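Side-chain contacts in mitochondrial enolase superfamily member 1 (Homo sapiens, PDB 4A35), which catalyses the magnesium-dependent dehydration of L-fuconate to 2-keto-3-deoxy-L-fuconate, a step in the breakdown of L-fucose: residues F17-G22 and V389-E394; T157-E162 and L317-A322; V40-D45 and W124-K129. All coordinates share one frame; numbering follows the deposited sequence. Where two conformers were deposited one is given.

Interaction 1 of 3, residues F17-G22 and V389-E394. With EDO (1,2-ethanediol), chain E.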
# COMPACT_ATOMS: atom_id res chain seq x y z
N PHE A 17 -10.59 -19.25 9.63
CA PHE A 17 -11.92 -19.69 9.99
C PHE A 17 -12.75 -19.75 8.70
O PHE A 17 -12.79 -18.78 7.92
CB PHE A 17 -12.55 -18.81 11.10
CG PHE A 17 -11.71 -18.81 12.37
CD1 PHE A 17 -11.90 -19.78 13.35
CD2 PHE A 17 -10.69 -17.87 12.55
CE1 PHE A 17 -11.08 -19.83 14.49
CE2 PHE A 17 -9.87 -17.91 13.70
CZ PHE A 17 -10.07 -18.89 14.66
N PRO A 18 -13.53 -20.85 8.52
CA PRO A 18 -14.31 -21.01 7.27
C PRO A 18 -15.64 -20.24 7.28
O PRO A 18 -16.72 -20.79 7.06
CB PRO A 18 -14.51 -22.52 7.18
CG PRO A 18 -14.54 -22.97 8.68
CD PRO A 18 -13.52 -22.08 9.35
N THR A 19 -15.58 -18.94 7.52
CA THR A 19 -16.81 -18.15 7.67
C THR A 19 -17.60 -18.04 6.33
O THR A 19 -18.83 -17.87 6.39
CB THR A 19 -16.53 -16.80 8.31
OG1 THR A 19 -15.50 -16.20 7.61
CG2 THR A 19 -16.09 -16.92 9.79
N SER A 20 -16.95 -18.27 5.16
CA SER A 20 -17.62 -18.24 3.84
C SER A 20 -18.66 -19.38 3.75
O SER A 20 -19.66 -19.27 3.02
CB SER A 20 -16.60 -18.36 2.71
OG SER A 20 -15.96 -19.62 2.69
N LEU A 21 -18.45 -20.45 4.54
CA LEU A 21 -19.40 -21.60 4.55
C LEU A 21 -20.58 -21.37 5.55
O LEU A 21 -21.58 -22.11 5.53
CB LEU A 21 -18.64 -22.90 4.85
CG LEU A 21 -17.59 -23.32 3.81
CD1 LEU A 21 -16.84 -24.61 4.25
CD2 LEU A 21 -18.22 -23.55 2.43
N GLY A 22 -20.46 -20.37 6.41
CA GLY A 22 -21.46 -20.04 7.42
C GLY A 22 -22.57 -19.18 6.87
O GLY A 22 -23.67 -19.17 7.42
N VAL A 389 -19.25 -6.97 15.93
CA VAL A 389 -19.75 -8.10 15.14
C VAL A 389 -19.70 -9.33 16.07
O VAL A 389 -18.79 -9.45 16.88
CB VAL A 389 -19.04 -8.32 13.77
CG1 VAL A 389 -19.87 -9.23 12.86
CG2 VAL A 389 -18.79 -6.98 13.05
N ASP A 390 -20.72 -10.18 15.99
CA ASP A 390 -20.89 -11.35 16.88
C ASP A 390 -20.08 -12.63 16.53
O ASP A 390 -20.35 -13.69 17.10
CB ASP A 390 -22.39 -11.75 16.95
CG ASP A 390 -23.03 -12.13 15.60
OD1 ASP A 390 -22.54 -11.65 14.55
OD2 ASP A 390 -24.07 -12.85 15.61
N HIS A 391 -19.07 -12.49 15.65
CA HIS A 391 -18.20 -13.57 15.15
C HIS A 391 -17.00 -13.95 16.07
O HIS A 391 -16.26 -13.06 16.49
CB HIS A 391 -17.59 -13.12 13.79
CG HIS A 391 -18.41 -13.38 12.55
ND1 HIS A 391 -19.60 -12.69 12.30
CD2 HIS A 391 -18.11 -14.15 11.48
CE1 HIS A 391 -19.99 -13.10 11.11
NE2 HIS A 391 -19.13 -13.97 10.57
N LEU A 392 -16.76 -15.30 16.31
CA LEU A 392 -15.47 -15.87 16.73
C LEU A 392 -14.83 -15.46 18.06
O LEU A 392 -13.66 -15.82 18.32
CB LEU A 392 -14.44 -15.56 15.60
CG LEU A 392 -14.84 -15.99 14.14
CD1 LEU A 392 -13.79 -15.49 13.10
CD2 LEU A 392 -15.10 -17.52 14.05
N HIS A 393 -15.56 -14.77 18.90
CA HIS A 393 -15.06 -14.39 20.23
C HIS A 393 -14.72 -15.60 21.11
O HIS A 393 -13.82 -15.48 21.95
CB HIS A 393 -16.07 -13.49 20.96
CG HIS A 393 -16.45 -12.29 20.16
ND1 HIS A 393 -15.56 -11.25 19.95
CD2 HIS A 393 -17.56 -12.07 19.41
CE1 HIS A 393 -16.18 -10.40 19.14
NE2 HIS A 393 -17.39 -10.85 18.80
N GLU A 394 -15.37 -16.77 20.88
CA GLU A 394 -15.13 -18.01 21.64
C GLU A 394 -13.68 -18.55 21.43
O GLU A 394 -13.23 -19.39 22.21
CB GLU A 394 -16.17 -19.11 21.28
CG GLU A 394 -16.15 -19.64 19.83
CD GLU A 394 -16.88 -18.81 18.78
OE1 GLU A 394 -17.24 -17.65 19.07
OE2 GLU A 394 -17.13 -19.34 17.68
C1 EDO E . -20.95 -16.36 1.81
O1 EDO E . -19.72 -17.02 1.53
C2 EDO E . -20.80 -15.58 3.12
O2 EDO E . -20.45 -16.50 4.15

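Interaction 2 of 3, residues T157-E162 and L317-A322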
# COMPACT_ATOMS: atom_id res chain seq x y z
N THR A 157 4.31 15.93 11.23
CA THR A 157 4.64 17.13 12.03
C THR A 157 4.06 18.44 11.44
O THR A 157 3.96 19.42 12.17
CB THR A 157 6.18 17.30 12.16
OG1 THR A 157 6.73 17.48 10.84
CG2 THR A 157 6.83 16.12 12.85
N ASP A 158 3.65 18.46 10.16
CA ASP A 158 3.02 19.62 9.52
C ASP A 158 1.57 19.85 10.04
O ASP A 158 1.04 20.93 9.82
CB ASP A 158 3.05 19.50 7.99
CG ASP A 158 2.51 18.18 7.43
OD1 ASP A 158 2.87 17.09 7.98
OD2 ASP A 158 1.72 18.23 6.45
N VAL A 159 0.95 18.83 10.69
CA VAL A 159 -0.41 18.98 11.29
C VAL A 159 -0.38 18.68 12.81
O VAL A 159 -1.23 19.15 13.53
CB VAL A 159 -1.52 18.14 10.60
CG1 VAL A 159 -1.62 18.46 9.12
CG2 VAL A 159 -1.38 16.62 10.84
N LEU A 160 0.59 17.90 13.27
CA LEU A 160 0.68 17.45 14.68
C LEU A 160 2.13 17.23 15.06
O LEU A 160 2.74 16.20 14.72
CB LEU A 160 -0.14 16.14 14.87
CG LEU A 160 -0.21 15.57 16.32
CD1 LEU A 160 -1.38 16.22 17.14
CD2 LEU A 160 -0.34 14.02 16.27
N THR A 161 2.70 18.24 15.74
CA THR A 161 4.05 18.13 16.28
C THR A 161 3.99 17.32 17.59
O THR A 161 2.89 17.06 18.12
CB THR A 161 4.65 19.53 16.55
OG1 THR A 161 3.89 20.18 17.60
CG2 THR A 161 4.69 20.43 15.28
N GLU A 162 5.17 16.94 18.10
CA GLU A 162 5.27 16.27 19.41
C GLU A 162 4.66 17.17 20.49
O GLU A 162 3.94 16.70 21.35
CB GLU A 162 6.74 15.97 19.74
CG GLU A 162 7.33 14.85 18.90
CD GLU A 162 8.78 14.51 19.18
OE1 GLU A 162 9.15 14.47 20.37
OE2 GLU A 162 9.54 14.28 18.21
N LEU A 317 -6.90 12.96 4.71
CA LEU A 317 -8.38 12.91 4.86
C LEU A 317 -8.88 14.03 5.80
O LEU A 317 -9.89 14.67 5.53
CB LEU A 317 -8.83 11.53 5.43
CG LEU A 317 -8.68 10.35 4.44
CD1 LEU A 317 -8.83 9.00 5.20
CD2 LEU A 317 -9.73 10.48 3.25
N LEU A 318 -8.11 14.29 6.87
CA LEU A 318 -8.44 15.35 7.85
C LEU A 318 -8.15 16.73 7.19
O LEU A 318 -8.96 17.63 7.30
CB LEU A 318 -7.63 15.15 9.13
CG LEU A 318 -8.08 13.90 9.97
CD1 LEU A 318 -7.06 13.56 11.03
CD2 LEU A 318 -9.48 14.15 10.59
N GLN A 319 -6.99 16.87 6.53
CA GLN A 319 -6.60 18.14 5.84
C GLN A 319 -7.64 18.59 4.80
O GLN A 319 -8.00 19.77 4.78
CB GLN A 319 -5.25 18.01 5.18
CG GLN A 319 -4.12 18.06 6.18
CD GLN A 319 -2.79 17.79 5.52
OE1 GLN A 319 -2.64 16.87 4.72
NE2 GLN A 319 -1.82 18.67 5.77
N ALA A 320 -8.14 17.63 3.98
CA ALA A 320 -9.09 17.89 2.93
C ALA A 320 -10.54 17.94 3.45
O ALA A 320 -11.43 18.11 2.62
CB ALA A 320 -8.97 16.85 1.82
N LYS A 321 -10.78 17.70 4.78
CA LYS A 321 -12.14 17.65 5.36
C LYS A 321 -13.00 16.63 4.58
O LYS A 321 -14.14 16.89 4.20
CB LYS A 321 -12.79 19.06 5.42
CG LYS A 321 -11.95 20.07 6.15
CD LYS A 321 -12.76 21.34 6.36
CE LYS A 321 -12.01 22.24 7.29
NZ LYS A 321 -12.75 23.50 7.51
N ALA A 322 -12.41 15.48 4.30
CA ALA A 322 -12.96 14.45 3.44
C ALA A 322 -13.90 13.52 4.19
O ALA A 322 -14.52 12.68 3.55
CB ALA A 322 -11.82 13.63 2.82

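Interaction 3 of 3, residues V40-D45 and W124-K129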
# COMPACT_ATOMS: atom_id res chain seq x y z
N VAL A 40 0.76 -14.32 16.06
CA VAL A 40 2.13 -14.21 16.53
C VAL A 40 2.21 -14.45 18.03
O VAL A 40 1.45 -13.84 18.79
CB VAL A 40 2.69 -12.80 16.17
CG1 VAL A 40 4.13 -12.63 16.71
CG2 VAL A 40 2.63 -12.54 14.66
N VAL A 41 3.21 -15.23 18.46
CA VAL A 41 3.50 -15.42 19.88
C VAL A 41 5.00 -15.16 20.11
O VAL A 41 5.87 -15.76 19.46
CB VAL A 41 3.03 -16.78 20.45
CG1 VAL A 41 3.36 -16.91 21.95
CG2 VAL A 41 1.54 -16.99 20.20
N ILE A 42 5.29 -14.27 21.05
CA ILE A 42 6.69 -14.00 21.41
C ILE A 42 6.87 -14.39 22.86
O ILE A 42 5.98 -14.17 23.71
CB ILE A 42 7.19 -12.55 21.13
CG1 ILE A 42 6.43 -11.52 22.00
CG2 ILE A 42 7.14 -12.23 19.61
CD1 ILE A 42 6.90 -9.95 21.79
N GLU A 43 8.07 -14.91 23.16
CA GLU A 43 8.42 -15.32 24.50
C GLU A 43 9.69 -14.59 24.93
O GLU A 43 10.47 -14.12 24.09
CB GLU A 43 8.64 -16.86 24.55
CG GLU A 43 7.38 -17.68 24.33
CD GLU A 43 7.56 -19.18 24.29
OE1 GLU A 43 8.43 -19.70 25.03
OE2 GLU A 43 6.85 -19.84 23.50
N THR A 44 9.88 -14.48 26.24
CA THR A 44 11.09 -13.87 26.79
C THR A 44 11.86 -14.94 27.54
O THR A 44 11.33 -16.01 27.82
CB THR A 44 10.78 -12.69 27.72
OG1 THR A 44 10.28 -13.20 28.95
CG2 THR A 44 9.84 -11.64 27.10
N ASP A 45 13.05 -14.59 28.01
CA ASP A 45 13.82 -15.51 28.83
C ASP A 45 13.55 -15.23 30.35
O ASP A 45 14.33 -15.67 31.20
CB ASP A 45 15.32 -15.35 28.50
CG ASP A 45 15.91 -13.98 28.80
OD1 ASP A 45 15.15 -13.05 29.21
OD2 ASP A 45 17.13 -13.82 28.59
N TRP A 124 3.01 -5.02 22.45
CA TRP A 124 2.08 -4.27 23.34
C TRP A 124 1.40 -5.24 24.31
O TRP A 124 1.29 -4.95 25.50
CB TRP A 124 1.04 -3.51 22.52
CG TRP A 124 1.61 -2.22 21.99
CD1 TRP A 124 2.16 -2.00 20.75
CD2 TRP A 124 1.76 -1.00 22.72
NE1 TRP A 124 2.68 -0.72 20.69
CE2 TRP A 124 2.35 -0.06 21.85
CE3 TRP A 124 1.36 -0.59 24.02
CZ2 TRP A 124 2.62 1.26 22.25
CZ3 TRP A 124 1.56 0.75 24.38
CH2 TRP A 124 2.18 1.65 23.50
N ASP A 125 1.01 -6.44 23.83
CA ASP A 125 0.38 -7.46 24.70
C ASP A 125 1.34 -7.88 25.81
O ASP A 125 0.99 -7.81 27.00
CB ASP A 125 -0.08 -8.68 23.89
CG ASP A 125 -0.78 -9.74 24.75
OD1 ASP A 125 -1.80 -9.39 25.43
OD2 ASP A 125 -0.36 -10.92 24.69
N LEU A 126 2.58 -8.17 25.42
CA LEU A 126 3.61 -8.58 26.36
C LEU A 126 3.90 -7.49 27.41
O LEU A 126 3.93 -7.78 28.62
CB LEU A 126 4.88 -8.91 25.57
CG LEU A 126 6.12 -9.31 26.39
CD1 LEU A 126 5.84 -10.52 27.34
CD2 LEU A 126 7.30 -9.61 25.43
N TRP A 127 4.09 -6.26 26.96
CA TRP A 127 4.38 -5.13 27.83
C TRP A 127 3.23 -4.93 28.84
O TRP A 127 3.47 -4.88 30.06
CB TRP A 127 4.60 -3.85 26.96
CG TRP A 127 4.96 -2.61 27.73
CD1 TRP A 127 5.42 -2.55 29.02
CD2 TRP A 127 4.90 -1.26 27.26
NE1 TRP A 127 5.64 -1.25 29.38
CE2 TRP A 127 5.39 -0.44 28.30
CE3 TRP A 127 4.61 -0.67 26.02
CZ2 TRP A 127 5.47 0.96 28.18
CZ3 TRP A 127 4.72 0.71 25.89
CH2 TRP A 127 5.16 1.50 26.96
N ALA A 128 1.98 -4.88 28.34
CA ALA A 128 0.79 -4.67 29.21
C ALA A 128 0.67 -5.81 30.23
O ALA A 128 0.48 -5.57 31.41
CB ALA A 128 -0.47 -4.54 28.37
N LYS A 129 0.91 -7.05 29.79
CA LYS A 129 0.88 -8.19 30.72
C LYS A 129 1.99 -8.10 31.79
O LYS A 129 1.70 -8.39 32.96
CB LYS A 129 1.02 -9.53 29.97
CG LYS A 129 -0.22 -9.96 29.17
CD LYS A 129 0.11 -11.21 28.33
CE LYS A 129 -1.17 -11.83 27.79
NZ LYS A 129 -0.89 -12.81 26.69

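Interaction 1 of 3, residues F17-G22 and V389-E394
With CG anti to the carbonyl carbon in both Phe-17 (chi1 -59°) and Leu-392 (chi1 -53°), the two side chains run past each other in opposite directions. The leucine fork reaches both near corners of the ring: CD1 of Leu-392 lies 3.9 Å from CD2 of Phe-17, and CD2 of Leu-392 lies 4.0 Å from CD1 of Phe-17. The approach is oblique, and His-395 stacks on the same phenyl ring. Thr-19 makes the second touch, its CG2 meeting CD2 of His-391 at 3.8 Å, at the imidazole edge and near its plane. OG1 of Thr-19 is engaged elsewhere, by Tyr-35 N and Pro-33 O, which is likely to hold CG2 turned toward the histidine. His-391 was deposited in two conformers, so this touch is less certain. His-393 NE2 donates to Val-389 O (2.8 Å), in the carbonyl plane, tying the ends of residues 389-393 together. The ring of His-391 also meets that of Tyr-35, which probably binds substrate, as in relatives. Such packing between the loop after the first strand of the capping domain and a loop of the C-terminal barrel domain is consistent with the enolase-superfamily active site, which lies between those two domains.

Interaction 2 of 3, residues T157-E162 and L317-A322
Val-159 and Asp-158 both meet the last turn of helix 311-319 through Gln-319. Earlier in that turn, Leu-317 packs on Ile-285 of helix 285-295, and Leu-318 rests on Met-345 and Phe-349, two residues that Val-159 touches as well. Gln-319 follows, its CG anti to the carbonyl carbon (chi1 -75°) and its chain extended beyond CG, so that it meets the valine at a slant. CG1 of Val-159 rests against its far half, 3.8 Å from CD and 3.4 Å from NE2 of Gln-319. NE2 is also 3.6 Å from OD2 of Asp-158, a proximity too long to count as a bond, with carboxylate and amide planes 77° apart. That carboxylate has its salt bridge with Lys-315, one turn back on the same helix. Shortening Gln-319 to an alanine is likely to leave CG1 of Val-159 without its partner on this helix and to open a gap against Leu-286 of the second subunit, which the glutamine also touches. Ala-320 leans on Ile-285. Lys-321 then turns to positive phi (54°), with Lys-321 N bonded to Leu-318 O (3.1 Å) and Ala-322 N to Leu-317 O (2.9 Å). These two bonds define a Schellman motif, which here ends the helix of a beta-alpha-beta crossover between barrel strands 301-304 and 325-326, beside the subunit interface.

Interaction 3 of 3, residues V40-D45 and W124-K129
Leu-126 projects from helix 110-131 toward the strand carrying Ile-42 and Thr-44, and its atoms come into contact one by one. CB keeps back from the strand, 4.4 Å from CD1 of Ile-42. CG, set anti to the backbone N (chi1 178°), carries the chain toward the strand and divides into its two methyls. CD1 only grazes the strand, 4.2 Å from CG2 of Thr-44. CD2 carries the contact: it is 3.7 Å from CG2 of Thr-44 and 3.7 Å from CD1 of Ile-42, with CG1 of Ile-42 behind at 4.0 Å. One methyl is thus wedged between residues two apart on the strand.

The torsions of the strand residues make this possible. CG1 of Ile-42 lies between the backbone N and the carbonyl carbon (chi1 64°), which swings the ethyl arm to the helix although its CB points neither toward the helix nor away from it. In Thr-44 the methyl takes the helix side, while OG1 receives a hydrogen bond from Ala-46 N. Both residues cross Leu-126 obliquely.

Polar groups sit beside this patch. Lys-129 NZ bridges Asp-125 OD2 at 2.8 Å, on the syn side and 20° out of the carboxylate plane; OD2 also accepts from Cys-53 N, and NZ has a second salt bridge to Glu-418. Ile-42 further packs on Leu-10 and Val-123, so strand 36-44, the middle strand of the antiparallel sheet, is seated on the helix within the N-terminal domain. All three touching residues are buried and meet solely through methyl and methylene carbons, which implies that dispersion and shape fit, rather than directional bonds, hold the helix to the sheet at this point.

How the interactions relate
Interaction 1 closes the longest loop, its ends 367 residues apart, and both others are nested inside it; interaction 3 closes before interaction 2 opens. None touches another: nearest atoms are about 11 Å apart for interactions 1 and 3, about 14 Å for 2 and 3, and about 20 Å for 1 and 2, whose centres lie 36 Å apart on opposite sides of the chain's centre. Interaction 1 is near the active site: the His-391 side chain lies about 4 Å from that of Tyr-35, a probable substrate-binding residue, and about 13 Å from a bound magnesium ion. Strand 36-44 of interaction 3 pairs with strand 7-16, which leads into segment 17-22. Interaction 2 borders the second subunit.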